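DNA polymerase II large subunit (Pyrococcus horikoshii, PDB 7OEC) contains an intein, the part crystallised here, which probably excises itself from the polymerase precursor by protein splicing and joins the flanking exteins. Local coordinates at residues 9-14 against 50-55; 63-68 against 152-157; 120-125 against 163-168; 3-8 against 90-95. The protein carries 2 engineered substitutions. One frame throughout, in Å; residues are numbered along the deposited sequence.

Contact 1: residues 9-14 against 50-55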
loop_
_atom_site.group_PDB
_atom_site.type_symbol
_atom_site.label_atom_id
_atom_site.label_comp_id
_atom_site.label_asym_id
_atom_site.label_seq_id
_atom_site.Cartn_x
_atom_site.Cartn_y
_atom_site.Cartn_z
ATOM N N THR A 9 7.127 4.474 -2.122
ATOM C CA THR A 9 6.014 3.680 -2.608
ATOM C C THR A 9 4.987 4.598 -3.239
ATOM O O THR A 9 4.647 5.641 -2.673
ATOM C CB THR A 9 5.367 2.979 -1.416
ATOM O OG1 THR A 9 6.297 2.135 -0.738
ATOM C CG2 THR A 9 4.190 2.125 -1.829
ATOM N N ARG A 10 4.476 4.200 -4.398
ATOM C CA ARG A 10 3.467 4.990 -5.074
ATOM C C ARG A 10 2.096 4.463 -4.701
ATOM O O ARG A 10 1.909 3.254 -4.501
ATOM C CB ARG A 10 3.645 4.960 -6.590
ATOM C CG ARG A 10 4.794 5.834 -7.089
ATOM C CD ARG A 10 6.135 5.184 -6.883
ATOM N NE ARG A 10 6.299 3.930 -7.628
ATOM C CZ ARG A 10 7.068 2.908 -7.225
ATOM N NH1 ARG A 10 7.751 2.971 -6.056
ATOM N NH2 ARG A 10 7.120 1.805 -7.985
ATOM N N ILE A 11 1.139 5.373 -4.596
ATOM C CA ILE A 11 -0.226 5.007 -4.280
ATOM C C ILE A 11 -1.219 5.695 -5.218
ATOM O O ILE A 11 -1.039 6.863 -5.594
ATOM C CB ILE A 11 -0.534 5.317 -2.807
ATOM C CG1 ILE A 11 -1.888 4.753 -2.416
ATOM C CG2 ILE A 11 -0.362 6.750 -2.562
ATOM C CD1 ILE A 11 -2.073 4.687 -0.910
ATOM N N LEU A 12 -2.251 4.945 -5.625
ATOM C CA LEU A 12 -3.268 5.452 -6.538
ATOM C C LEU A 12 -4.335 6.223 -5.771
ATOM O O LEU A 12 -4.980 5.693 -4.852
ATOM C CB LEU A 12 -3.911 4.289 -7.272
ATOM C CG LEU A 12 -4.891 4.625 -8.392
ATOM C CD1 LEU A 12 -4.215 5.418 -9.503
ATOM C CD2 LEU A 12 -5.558 3.356 -8.921
ATOM N N VAL A 13 -4.485 7.494 -6.131
ATOM C CA VAL A 13 -5.393 8.422 -5.493
ATOM C C VAL A 13 -6.182 9.159 -6.567
ATOM O O VAL A 13 -5.895 9.089 -7.763
ATOM C CB VAL A 13 -4.652 9.435 -4.590
ATOM C CG1 VAL A 13 -3.993 8.685 -3.401
ATOM C CG2 VAL A 13 -3.634 10.270 -5.338
ATOM N N GLN A 14 -7.216 9.843 -6.114
ATOM C CA GLN A 14 -7.995 10.743 -6.937
ATOM C C GLN A 14 -7.832 12.121 -6.323
ATOM O O GLN A 14 -8.227 12.330 -5.168
ATOM C CB GLN A 14 -9.465 10.351 -6.902
ATOM C CG GLN A 14 -10.197 11.133 -7.957
ATOM C CD GLN A 14 -11.642 10.988 -7.864
ATOM O OE1 GLN A 14 -12.252 10.425 -8.761
ATOM N NE2 GLN A 14 -12.234 11.494 -6.775
ATOM N N ILE A 50 -8.977 14.979 -1.901
ATOM C CA ILE A 50 -8.259 13.745 -2.203
ATOM C C ILE A 50 -9.049 12.563 -1.669
ATOM O O ILE A 50 -9.684 12.642 -0.609
ATOM C CB ILE A 50 -6.796 13.784 -1.675
ATOM C CG1 ILE A 50 -6.026 12.530 -2.176
ATOM C CG2 ILE A 50 -6.732 13.999 -0.116
ATOM C CD1 ILE A 50 -4.560 12.593 -2.052
ATOM N N LYS A 51 -9.070 11.499 -2.467
ATOM C CA LYS A 51 -9.586 10.209 -2.059
ATOM C C LYS A 51 -8.571 9.151 -2.471
ATOM O O LYS A 51 -7.743 9.367 -3.355
ATOM C CB LYS A 51 -10.957 9.960 -2.689
ATOM C CG LYS A 51 -12.091 10.810 -2.121
ATOM C CD LYS A 51 -13.341 10.482 -2.858
ATOM C CE LYS A 51 -14.486 11.398 -2.477
ATOM N NZ LYS A 51 -14.529 11.662 -1.010
ATOM N N VAL A 52 -8.601 8.016 -1.802
ATOM C CA VAL A 52 -7.701 6.923 -2.125
ATOM C C VAL A 52 -8.494 5.830 -2.815
ATOM O O VAL A 52 -9.664 5.585 -2.490
ATOM C CB VAL A 52 -6.956 6.447 -0.862
ATOM C CG1 VAL A 52 -7.879 5.798 0.162
ATOM C CG2 VAL A 52 -5.867 5.485 -1.252
ATOM N N TYR A 53 -7.889 5.204 -3.818
ATOM C CA TYR A 53 -8.524 4.039 -4.408
ATOM C C TYR A 53 -8.250 2.790 -3.578
ATOM O O TYR A 53 -7.122 2.495 -3.177
ATOM C CB TYR A 53 -8.002 3.835 -5.810
ATOM C CG TYR A 53 -8.562 4.779 -6.861
ATOM C CD1 TYR A 53 -9.686 4.445 -7.573
ATOM C CD2 TYR A 53 -7.936 5.959 -7.169
ATOM C CE1 TYR A 53 -10.169 5.248 -8.541
ATOM C CE2 TYR A 53 -8.414 6.788 -8.153
ATOM C CZ TYR A 53 -9.540 6.424 -8.836
ATOM O OH TYR A 53 -10.093 7.179 -9.839
ATOM N N SER A 54 -9.298 2.067 -3.306
ATOM C CA SER A 54 -9.221 0.858 -2.509
ATOM C C SER A 54 -9.835 -0.279 -3.302
ATOM O O SER A 54 -10.454 -0.091 -4.340
ATOM C CB SER A 54 -9.971 0.970 -1.166
ATOM O OG SER A 54 -9.391 1.924 -0.316
ATOM N N PHE A 55 -9.649 -1.473 -2.802
ATOM C CA PHE A 55 -10.269 -2.650 -3.372
ATOM C C PHE A 55 -11.207 -3.215 -2.316
ATOM O O PHE A 55 -10.795 -3.439 -1.167
ATOM C CB PHE A 55 -9.220 -3.688 -3.777
ATOM C CG PHE A 55 -9.747 -4.733 -4.706
ATOM C CD1 PHE A 55 -10.113 -5.991 -4.248
ATOM C CD2 PHE A 55 -9.937 -4.429 -6.050
ATOM C CE1 PHE A 55 -10.625 -6.921 -5.132
ATOM C CE2 PHE A 55 -10.458 -5.363 -6.925
ATOM C CZ PHE A 55 -10.787 -6.606 -6.471
HETATM O O HOH W 1 -4.649 3.247 -3.483
#
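Leu12 and Tyr53 form the apolar centre, CG of Leu12 lying 3.5 Å from CD2 of the tyrosine ring. Standing anti to the backbone N (chi1 -173°), the leucine CG is carried to the ring, and chi2 of 61° sets the CD2 methyl over it for an off-centre CH-pi contact, 4.3 Å from the centroid. The same ring meets Val13 O with its edge, at CE2, while CB of Gln14 touches CE2 as well. On the other face of the sheet the packing is wholly aliphatic: Ile11 CD1 rests 3.9 Å from Val52 CG2, and Ile50 CD1 presses on Val13. Were Tyr53 replaced by an alanine, the Leu12 methyl would probably lose its aromatic partner and a gap would open beside Gln14. Outward, Tyr53 N bonds Leu12 O at 3.1 Å, Gln14 N gives a nearly straight bond to Lys51 O (2.8 Å) and Lys51 N returns one to Gln14 O (2.9 Å). The Gln14 and Lys51 side chains run alongside each other, the lysine amine going on to a salt bridge with Asp66. Crossing at 127°, strands 10-14 and 50-55 illustrate the strongly twisted antiparallel pairing typical of the curled beta structure of the Hint (intein) fold.

Contact 2: residues 63-68 against 152-157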
loop_
_atom_site.group_PDB
_atom_site.type_symbol
_atom_site.label_atom_id
_atom_site.label_comp_id
_atom_site.label_asym_id
_atom_site.label_seq_id
_atom_site.Cartn_x
_atom_site.Cartn_y
_atom_site.Cartn_z
ATOM N N VAL A 63 -12.974 0.870 -5.447
ATOM C CA VAL A 63 -13.865 1.857 -4.866
ATOM C C VAL A 63 -12.988 3.011 -4.441
ATOM O O VAL A 63 -11.788 2.849 -4.268
ATOM C CB VAL A 63 -14.585 1.273 -3.641
ATOM C CG1 VAL A 63 -15.558 2.289 -2.984
ATOM C CG2 VAL A 63 -15.372 0.046 -4.047
ATOM N N LEU A 64 -13.579 4.184 -4.300
ATOM C CA LEU A 64 -12.892 5.324 -3.715
ATOM C C LEU A 64 -13.292 5.488 -2.246
ATOM O O LEU A 64 -14.433 5.217 -1.867
ATOM C CB LEU A 64 -13.259 6.577 -4.499
ATOM C CG LEU A 64 -12.612 6.747 -5.863
ATOM C CD1 LEU A 64 -13.233 7.892 -6.549
ATOM C CD2 LEU A 64 -11.123 7.000 -5.698
ATOM N N THR A 65 -12.349 5.934 -1.414
ATOM C CA THR A 65 -12.648 6.146 -0.005
ATOM C C THR A 65 -11.828 7.309 0.543
ATOM O O THR A 65 -10.822 7.716 -0.026
ATOM C CB THR A 65 -12.458 4.858 0.805
ATOM O OG1 THR A 65 -13.086 5.025 2.082
ATOM C CG2 THR A 65 -11.031 4.532 0.995
ATOM N N ASP A 66 -12.232 7.800 1.699
ATOM C CA ASP A 66 -11.541 8.916 2.324
ATOM C C ASP A 66 -10.251 8.468 3.006
ATOM O O ASP A 66 -10.112 7.335 3.453
ATOM C CB ASP A 66 -12.466 9.571 3.348
ATOM C CG ASP A 66 -13.537 10.438 2.687
ATOM O OD1 ASP A 66 -13.251 10.981 1.585
ATOM O OD2 ASP A 66 -14.641 10.593 3.253
ATOM N N ILE A 67 -9.289 9.366 3.053
ATOM C CA ILE A 67 -8.065 9.178 3.809
ATOM C C ILE A 67 -8.267 9.867 5.159
ATOM O O ILE A 67 -8.474 11.086 5.216
ATOM C CB ILE A 67 -6.873 9.781 3.054
ATOM C CG1 ILE A 67 -6.662 9.119 1.680
ATOM C CG2 ILE A 67 -5.655 9.659 3.950
ATOM C CD1 ILE A 67 -5.837 9.936 0.746
ATOM N N GLU A 68 -8.241 9.089 6.245
ATOM C CA GLU A 68 -8.462 9.628 7.581
ATOM C C GLU A 68 -7.211 10.296 8.139
ATOM O O GLU A 68 -7.316 11.331 8.815
ATOM C CB GLU A 68 -8.933 8.499 8.499
ATOM C CG GLU A 68 -9.492 8.940 9.811
ATOM C CD GLU A 68 -10.582 8.010 10.306
ATOM O OE1 GLU A 68 -10.800 6.971 9.630
ATOM O OE2 GLU A 68 -11.226 8.328 11.345
ATOM N N ASN A 152 -4.357 5.673 6.872
ATOM C CA ASN A 152 -5.583 4.973 7.218
ATOM C C ASN A 152 -6.656 5.402 6.240
ATOM O O ASN A 152 -6.981 6.589 6.138
ATOM C CB ASN A 152 -6.088 5.259 8.627
ATOM C CG ASN A 152 -7.381 4.424 8.970
ATOM O OD1 ASN A 152 -7.526 3.243 8.590
ATOM N ND2 ASN A 152 -8.290 5.037 9.702
ATOM N N ALA A 153 -7.172 4.427 5.500
ATOM C CA ALA A 153 -8.236 4.605 4.529
ATOM C C ALA A 153 -9.531 4.169 5.173
ATOM O O ALA A 153 -9.612 3.066 5.714
ATOM C CB ALA A 153 -8.017 3.689 3.331
ATOM N N LYS A 154 -10.554 4.986 5.030
ATOM C CA LYS A 154 -11.819 4.723 5.695
ATOM C C LYS A 154 -12.447 3.439 5.152
ATOM O O LYS A 154 -12.529 3.238 3.945
ATOM C CB LYS A 154 -12.747 5.912 5.444
ATOM C CG LYS A 154 -14.087 5.863 6.176
ATOM C CD LYS A 154 -14.218 7.041 7.147
ATOM C CE LYS A 154 -15.571 7.125 7.800
ATOM N NZ LYS A 154 -15.804 8.541 8.302
ATOM N N LYS A 155 -12.869 2.556 6.044
ATOM C CA LYS A 155 -13.672 1.373 5.710
ATOM C C LYS A 155 -12.917 0.154 5.153
ATOM O O LYS A 155 -12.877 -0.907 5.784
ATOM C CB LYS A 155 -14.891 1.737 4.823
ATOM C CG LYS A 155 -15.869 0.592 4.640
ATOM C CD LYS A 155 -17.162 1.061 3.970
ATOM C CE LYS A 155 -18.000 -0.115 3.572
ATOM N N TYR A 156 -12.328 0.256 3.976
ATOM C CA TYR A 156 -11.812 -0.931 3.283
ATOM C C TYR A 156 -10.388 -1.347 3.669
ATOM O O TYR A 156 -10.020 -2.539 3.644
ATOM C CB TYR A 156 -11.861 -0.642 1.781
ATOM C CG TYR A 156 -13.241 -0.320 1.300
ATOM C CD1 TYR A 156 -14.223 -1.289 1.253
ATOM C CD2 TYR A 156 -13.588 0.962 0.991
ATOM C CE1 TYR A 156 -15.483 -0.973 0.868
ATOM C CE2 TYR A 156 -14.838 1.276 0.647
ATOM C CZ TYR A 156 -15.780 0.308 0.551
ATOM O OH TYR A 156 -17.049 0.653 0.150
ATOM N N HIS A 157 -9.574 -0.374 4.007
ATOM C CA HIS A 157 -8.215 -0.612 4.483
ATOM C C HIS A 157 -7.343 -1.367 3.492
ATOM O O HIS A 157 -6.395 -2.042 3.892
ATOM C CB HIS A 157 -8.156 -1.290 5.858
ATOM C CG HIS A 157 -9.018 -0.642 6.894
ATOM N ND1 HIS A 157 -9.162 0.728 7.044
ATOM C CD2 HIS A 157 -9.838 -1.202 7.810
ATOM C CE1 HIS A 157 -10.009 0.976 8.028
ATOM N NE2 HIS A 157 -10.466 -0.181 8.478
#
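Ile67 and Ala153 face each other as an antiparallel non-hydrogen-bonded pair, flanked by backbone bonds from Lys154 N to Asp66 O (2.9 Å) and from Glu68 N to Asn152 O (2.8 Å). Beyond this short ladder a side chain takes over. Thr65 holds OG1 anti to its backbone N (chi1 -165°) and donates it to Lys154 O at 2.6 Å, while its CG2 methyl lies 3.9 Å from Ala153 CB. Lys154 O is gripped twice, since Tyr156 N reaches it at 3.0 Å from the opposite face of the carbonyl plane. This second bond closes a classic gamma turn centred on Lys155, whose phi is positive (80°), and through it the chain leaves strand 147-153 of the Hint fold toward the C-terminal strands. A valine in place of Thr65 lacks the hydroxyl, and Lys154 O would probably be held less firmly, the link between strand and turn being weakened. Tyr156, just past the turn, sets its ring edge against Thr65 CB. The tyrosine and Val63 side chains cross at about a right angle, CE2 of Tyr156 lying 3.8 Å from Val63 CG1, and Lys155 CG sits over one ring face. At the solvent-facing end Glu68 and Asn152, in the modelled conformer, run side by side, their flat groups 23° apart; OE1 of Glu68 comes within 3.2 Å of Asn152 ND2, but the angle is too poor for a hydrogen bond. The amide oxygen of Asn152 takes a bond from Gln169, the C-terminal residue, and a bound zinc ion lies about 4 Å from the Glu68 side chain.

Contact 3: residues 120-125 against 163-168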
loop_
_atom_site.group_PDB
_atom_site.type_symbol
_atom_site.label_atom_id
_atom_site.label_comp_id
_atom_site.label_asym_id
_atom_site.label_seq_id
_atom_site.Cartn_x
_atom_site.Cartn_y
_atom_site.Cartn_z
ATOM N N ILE A 120 -0.352 -12.439 -6.149
ATOM C CA ILE A 120 -0.728 -11.055 -5.880
ATOM C C ILE A 120 -1.662 -10.601 -6.995
ATOM O O ILE A 120 -1.514 -11.024 -8.151
ATOM C CB ILE A 120 0.543 -10.174 -5.858
ATOM C CG1 ILE A 120 1.519 -10.620 -4.791
ATOM C CG2 ILE A 120 0.217 -8.712 -5.755
ATOM C CD1 ILE A 120 1.047 -10.384 -3.403
ATOM N N ILE A 121 -2.639 -9.760 -6.662
ATOM C CA ILE A 121 -3.582 -9.230 -7.636
ATOM C C ILE A 121 -3.114 -7.848 -8.058
ATOM O O ILE A 121 -2.828 -6.992 -7.213
ATOM C CB ILE A 121 -5.015 -9.193 -7.057
ATOM C CG1 ILE A 121 -5.469 -10.609 -6.681
ATOM C CG2 ILE A 121 -5.978 -8.478 -7.976
ATOM C CD1 ILE A 121 -5.419 -11.587 -7.804
ATOM N N ILE A 122 -3.101 -7.613 -9.360
ATOM C CA ILE A 122 -2.920 -6.281 -9.906
ATOM C C ILE A 122 -4.183 -5.889 -10.672
ATOM O O ILE A 122 -4.932 -6.740 -11.151
ATOM C CB ILE A 122 -1.666 -6.261 -10.784
ATOM C CG1 ILE A 122 -1.830 -7.224 -11.914
ATOM C CG2 ILE A 122 -0.333 -6.584 -9.926
ATOM C CD1 ILE A 122 -0.736 -7.067 -12.945
ATOM N N ILE A 123 -4.428 -4.583 -10.795
ATOM C CA ILE A 123 -5.617 -4.054 -11.465
ATOM C C ILE A 123 -5.221 -3.417 -12.790
ATOM O O ILE A 123 -4.304 -2.593 -12.836
ATOM C CB ILE A 123 -6.287 -2.981 -10.600
ATOM C CG1 ILE A 123 -6.653 -3.553 -9.240
ATOM C CG2 ILE A 123 -7.518 -2.476 -11.217
ATOM C CD1 ILE A 123 -7.545 -4.743 -9.321
ATOM N N ASP A 124 -5.940 -3.752 -13.848
ATOM C CA ASP A 124 -5.836 -2.980 -15.076
ATOM C C ASP A 124 -6.661 -1.717 -14.872
ATOM O O ASP A 124 -7.872 -1.810 -14.676
ATOM C CB ASP A 124 -6.370 -3.807 -16.237
ATOM C CG ASP A 124 -6.155 -3.128 -17.584
ATOM O OD1 ASP A 124 -6.309 -1.883 -17.661
ATOM O OD2 ASP A 124 -5.865 -3.849 -18.560
ATOM N N GLU A 125 -6.023 -0.539 -14.906
ATOM C CA GLU A 125 -6.713 0.697 -14.528
ATOM C C GLU A 125 -7.819 1.067 -15.523
ATOM O O GLU A 125 -8.816 1.690 -15.134
ATOM C CB GLU A 125 -5.683 1.836 -14.334
ATOM C CG GLU A 125 -6.279 3.128 -13.711
ATOM C CD GLU A 125 -5.276 4.291 -13.506
ATOM O OE1 GLU A 125 -4.044 4.083 -13.655
ATOM O OE2 GLU A 125 -5.739 5.424 -13.201
ATOM N N GLU A 163 2.980 -0.605 -9.281
ATOM C CA GLU A 163 2.395 -0.994 -10.560
ATOM C C GLU A 163 1.072 -1.714 -10.316
ATOM O O GLU A 163 0.900 -2.903 -10.607
ATOM C CB GLU A 163 3.366 -1.865 -11.341
ATOM C CG GLU A 163 4.724 -1.178 -11.541
ATOM C CD GLU A 163 5.815 -1.599 -10.528
ATOM O OE1 GLU A 163 5.480 -2.109 -9.437
ATOM O OE2 GLU A 163 7.038 -1.420 -10.850
ATOM N N ASN A 164 0.121 -0.951 -9.767
ATOM C CA ASN A 164 -1.284 -1.361 -9.706
ATOM C C ASN A 164 -1.510 -2.600 -8.821
ATOM O O ASN A 164 -2.442 -3.377 -9.042
ATOM C CB ASN A 164 -1.871 -1.551 -11.115
ATOM C CG ASN A 164 -1.863 -0.293 -11.958
ATOM O OD1 ASN A 164 -1.271 0.719 -11.645
ATOM N ND2 ASN A 164 -2.544 -0.374 -13.040
ATOM N N ILE A 165 -0.734 -2.709 -7.736
ATOM C CA ILE A 165 -0.740 -3.870 -6.851
ATOM C C ILE A 165 -1.753 -3.679 -5.736
ATOM O O ILE A 165 -1.687 -2.698 -4.998
ATOM C CB ILE A 165 0.666 -4.096 -6.276
ATOM C CG1 ILE A 165 1.627 -4.517 -7.382
ATOM C CG2 ILE A 165 0.612 -5.122 -5.173
ATOM C CD1 ILE A 165 3.077 -4.209 -7.055
ATOM N N VAL A 166 -2.658 -4.634 -5.560
ATOM C CA VAL A 166 -3.625 -4.558 -4.467
ATOM C C VAL A 166 -2.960 -5.056 -3.193
ATOM O O VAL A 166 -2.426 -6.173 -3.160
ATOM C CB VAL A 166 -4.868 -5.403 -4.774
ATOM C CG1 VAL A 166 -5.857 -5.406 -3.567
ATOM C CG2 VAL A 166 -5.562 -4.882 -5.995
ATOM N N THR A 167 -3.017 -4.261 -2.130
ATOM C CA THR A 167 -2.473 -4.727 -0.861
ATOM C C THR A 167 -3.244 -4.095 0.290
ATOM O O THR A 167 -4.184 -3.325 0.098
ATOM C CB THR A 167 -0.949 -4.553 -0.776
ATOM O OG1 THR A 167 -0.425 -5.354 0.311
ATOM C CG2 THR A 167 -0.626 -3.165 -0.521
ATOM N N HIS A 168 -2.871 -4.482 1.492
ATOM C CA HIS A 168 -3.476 -3.942 2.689
ATOM C C HIS A 168 -2.804 -2.624 3.017
ATOM O O HIS A 168 -1.594 -2.477 2.808
ATOM C CB HIS A 168 -3.288 -4.924 3.842
ATOM C CG HIS A 168 -4.219 -4.672 4.995
ATOM N ND1 HIS A 168 -3.992 -3.686 5.931
ATOM C CD2 HIS A 168 -5.391 -5.260 5.356
ATOM C CE1 HIS A 168 -4.971 -3.686 6.821
ATOM N NE2 HIS A 168 -5.820 -4.648 6.511
HETATM O O HOH W 2 -3.035 -8.878 -3.871
HETATM O O HOH W 3 -3.618 0.249 -16.096
HETATM O O HOH W 4 -2.123 2.252 -14.589
#
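Asn164 ND2 is the polar atom on which this contact turns: it donates to Ile123 O at 2.8 Å, nearly in line with that carbonyl, and also meets two waters. One of them, 3.1 Å from Asn164 ND2, donates onward to OE1 of Glu125; the other is held by Glu125 N and bonds ND2 only weakly. With CG beside its own backbone N (chi1 -61°), the asparagine folds its amide back toward Ile123, and because Asn164 O accepts from Ile123 N at 2.9 Å, side chain and backbone of one residue clamp both polar atoms of another. The side-chain amide thus adds a rung beside the backbone bonds. Further along, Val166 N bonds Ile121 O at 2.9 Å, and a third water spans Ile121 N and Val166 O in place of a direct bond. Aliphatic branches fill the two flanks. Ile123 CG1 meets Val166 CG2 at 3.7 Å, whereas Ile165 is touched by two isoleucines, its CG2 by Ile120 CG2 at 3.7 Å and its CG1 by Ile122 CG2 at 3.8 Å. Asn164, with its positive phi, and Ile165 both stand opposite one residue of strand 158-161, forming a G1 beta bulge. This bulged turn leads into strand 165-168, which makes a single bridge, Ile165 with Ile122, to strand 119-123, consistent with the Hint fold, in which the last strand leads to the C-terminal splice junction.

Contact 4: residues 3-8 against 90-95. Engineered in segment 3-8: Ala4 (natural residue Cys).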
loop_
_atom_site.group_PDB
_atom_site.type_symbol
_atom_site.label_atom_id
_atom_site.label_comp_id
_atom_site.label_asym_id
_atom_site.label_seq_id
_atom_site.Cartn_x
_atom_site.Cartn_y
_atom_site.Cartn_z
ATOM N N ASN A 3 3.298 -0.842 11.309
ATOM C CA ASN A 3 3.348 -1.342 9.942
ATOM C C ASN A 3 3.392 -0.164 8.984
ATOM O O ASN A 3 2.703 0.837 9.202
ATOM C CB ASN A 3 2.126 -2.198 9.648
ATOM C CG ASN A 3 2.079 -3.449 10.490
ATOM O OD1 ASN A 3 3.108 -3.996 10.917
ATOM N ND2 ASN A 3 0.875 -3.913 10.739
ATOM N N ALA A 4 4.243 -0.250 7.958
ATOM C CA ALA A 4 4.428 0.921 7.108
ATOM C C ALA A 4 5.047 0.501 5.775
ATOM O O ALA A 4 5.401 -0.658 5.557
ATOM C CB ALA A 4 5.318 1.951 7.820
ATOM N N PHE A 5 5.181 1.462 4.882
ATOM C CA PHE A 5 5.826 1.335 3.598
ATOM C C PHE A 5 6.956 2.360 3.498
ATOM O O PHE A 5 6.929 3.417 4.145
ATOM C CB PHE A 5 4.837 1.721 2.495
ATOM C CG PHE A 5 3.591 0.910 2.405
ATOM C CD1 PHE A 5 3.587 -0.279 1.742
ATOM C CD2 PHE A 5 2.410 1.379 2.891
ATOM C CE1 PHE A 5 2.438 -1.010 1.588
ATOM C CE2 PHE A 5 1.271 0.678 2.700
ATOM C CZ PHE A 5 1.279 -0.519 2.046
ATOM N N PRO A 6 7.917 2.115 2.622
ATOM C CA PRO A 6 8.889 3.158 2.298
ATOM C C PRO A 6 8.212 4.342 1.616
ATOM O O PRO A 6 7.221 4.195 0.898
ATOM C CB PRO A 6 9.864 2.455 1.353
ATOM C CG PRO A 6 9.231 1.235 0.946
ATOM C CD PRO A 6 8.135 0.875 1.869
ATOM N N GLY A 7 8.768 5.529 1.845
ATOM C CA GLY A 7 8.186 6.739 1.306
ATOM C C GLY A 7 8.137 6.801 -0.202
ATOM O O GLY A 7 7.315 7.547 -0.734
ATOM N N ASP A 8 8.995 6.059 -0.903
ATOM C CA ASP A 8 8.960 6.080 -2.361
ATOM C C ASP A 8 7.899 5.157 -2.953
ATOM O O ASP A 8 7.745 5.114 -4.171
ATOM C CB ASP A 8 10.346 5.804 -2.956
ATOM C CG ASP A 8 10.868 4.397 -2.689
ATOM O OD1 ASP A 8 10.162 3.600 -2.058
ATOM O OD2 ASP A 8 12.021 4.092 -3.131
ATOM N N PHE A 90 7.072 -4.432 -4.777
ATOM C CA PHE A 90 6.725 -3.533 -3.686
ATOM C C PHE A 90 7.458 -3.946 -2.423
ATOM O O PHE A 90 7.946 -5.071 -2.314
ATOM C CB PHE A 90 5.226 -3.450 -3.415
ATOM C CG PHE A 90 4.581 -4.689 -2.841
ATOM C CD1 PHE A 90 4.341 -5.789 -3.646
ATOM C CD2 PHE A 90 4.117 -4.704 -1.529
ATOM C CE1 PHE A 90 3.690 -6.890 -3.179
ATOM C CE2 PHE A 90 3.435 -5.822 -1.040
ATOM C CZ PHE A 90 3.209 -6.914 -1.886
ATOM N N GLU A 91 7.490 -3.027 -1.451
ATOM C CA GLU A 91 8.216 -3.233 -0.205
ATOM C C GLU A 91 7.329 -2.838 0.953
ATOM O O GLU A 91 6.593 -1.853 0.858
ATOM C CB GLU A 91 9.473 -2.345 -0.130
ATOM C CG GLU A 91 10.477 -2.706 -1.192
ATOM C CD GLU A 91 11.684 -1.794 -1.249
ATOM O OE1 GLU A 91 11.782 -0.810 -0.478
ATOM O OE2 GLU A 91 12.563 -2.084 -2.072
ATOM N N THR A 92 7.409 -3.596 2.048
ATOM C CA THR A 92 6.682 -3.261 3.265
ATOM C C THR A 92 7.532 -3.582 4.481
ATOM O O THR A 92 8.533 -4.283 4.382
ATOM C CB THR A 92 5.385 -4.043 3.438
ATOM O OG1 THR A 92 5.682 -5.432 3.722
ATOM C CG2 THR A 92 4.535 -4.026 2.196
ATOM N N THR A 93 7.137 -3.064 5.634
ATOM C CA THR A 93 7.814 -3.532 6.834
ATOM C C THR A 93 7.525 -5.021 7.100
ATOM O O THR A 93 6.584 -5.619 6.560
ATOM C CB THR A 93 7.443 -2.680 8.035
ATOM O OG1 THR A 93 6.038 -2.710 8.170
ATOM C CG2 THR A 93 7.892 -1.245 7.909
ATOM N N VAL A 94 8.368 -5.629 7.949
ATOM C CA VAL A 94 8.419 -7.096 8.028
ATOM C C VAL A 94 7.086 -7.700 8.439
ATOM O O VAL A 94 6.799 -8.835 8.053
ATOM C CB VAL A 94 9.541 -7.574 8.964
ATOM C CG1 VAL A 94 10.773 -7.130 8.430
ATOM C CG2 VAL A 94 9.347 -7.086 10.365
ATOM N N ASP A 95 6.318 -7.039 9.323
ATOM C CA ASP A 95 5.056 -7.587 9.839
ATOM C C ASP A 95 3.832 -6.989 9.166
ATOM O O ASP A 95 2.708 -7.212 9.627
ATOM C CB ASP A 95 4.931 -7.359 11.350
ATOM C CG ASP A 95 5.944 -8.170 12.141
ATOM O OD1 ASP A 95 6.327 -9.256 11.670
ATOM O OD2 ASP A 95 6.401 -7.717 13.202
HETATM O O HOH W 5 6.232 -4.311 10.404
HETATM O O HOH W 6 12.526 1.912 -1.003
#
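Thr93 turns its hydroxyl to the backbone of Ala4, an engineered residue that replaces the natural cysteine at what is, by its sequence, the first position of the intein. Thr93 and His96 fit the Thr-x-x-His motif of intein block B, which in relatives lies against the N-terminal splice junction. With OG1 between its backbone N and carbonyl carbon (chi1 57°), Thr93 accepts a bond from Ala4 N at 3.1 Å, while its own N donates to Ala4 O at 3.0 Å; the peptide nitrogen joining Asn3 to Ala4 is thereby fixed in place. Phe5 and Thr92 lie side by side and point the same way, the ring carbon CE1 being 3.7 Å from the threonine CG2. The edge of that ring, at CD1, meets Glu91 O in plane, and the ring of His96 meets it with the planes about 50° apart. Pro6 instead crosses Glu91 at about a right angle, its CG 3.7 Å from the glutamate CB. OE2 of Glu91 forms a salt bridge with Arg81. At the exposed end a single water joins three groups: it donates to Asn3 OD1, lies 2.8 Å from Thr93 OG1, and accepts from Asp95 N at 2.9 Å.

Contact 4 is the most buried of the four and combines hydrogen bonds of Thr93 to Ala4 with the packing of Phe5 and Pro6; contact 2 is the most exposed, with charged residues and a zinc ion at its edge. Contacts 1 and 2 share a sheet in which strands 50-56 and 61-74 are neighbours, so that Val52 and Ser54 bond to Thr65 and Val63. Contact 3, rich in isoleucine, joins strand 119-123 of the four-stranded sheet to strand 165-168, and Phe55 links it to contact 1. Phe5 and Phe90 in turn touch Thr167, bringing contact 4 to strand 165-168. Strands 147-153 and 5-6 are neighbours in one sheet, though contacts 2 and 4 do not touch.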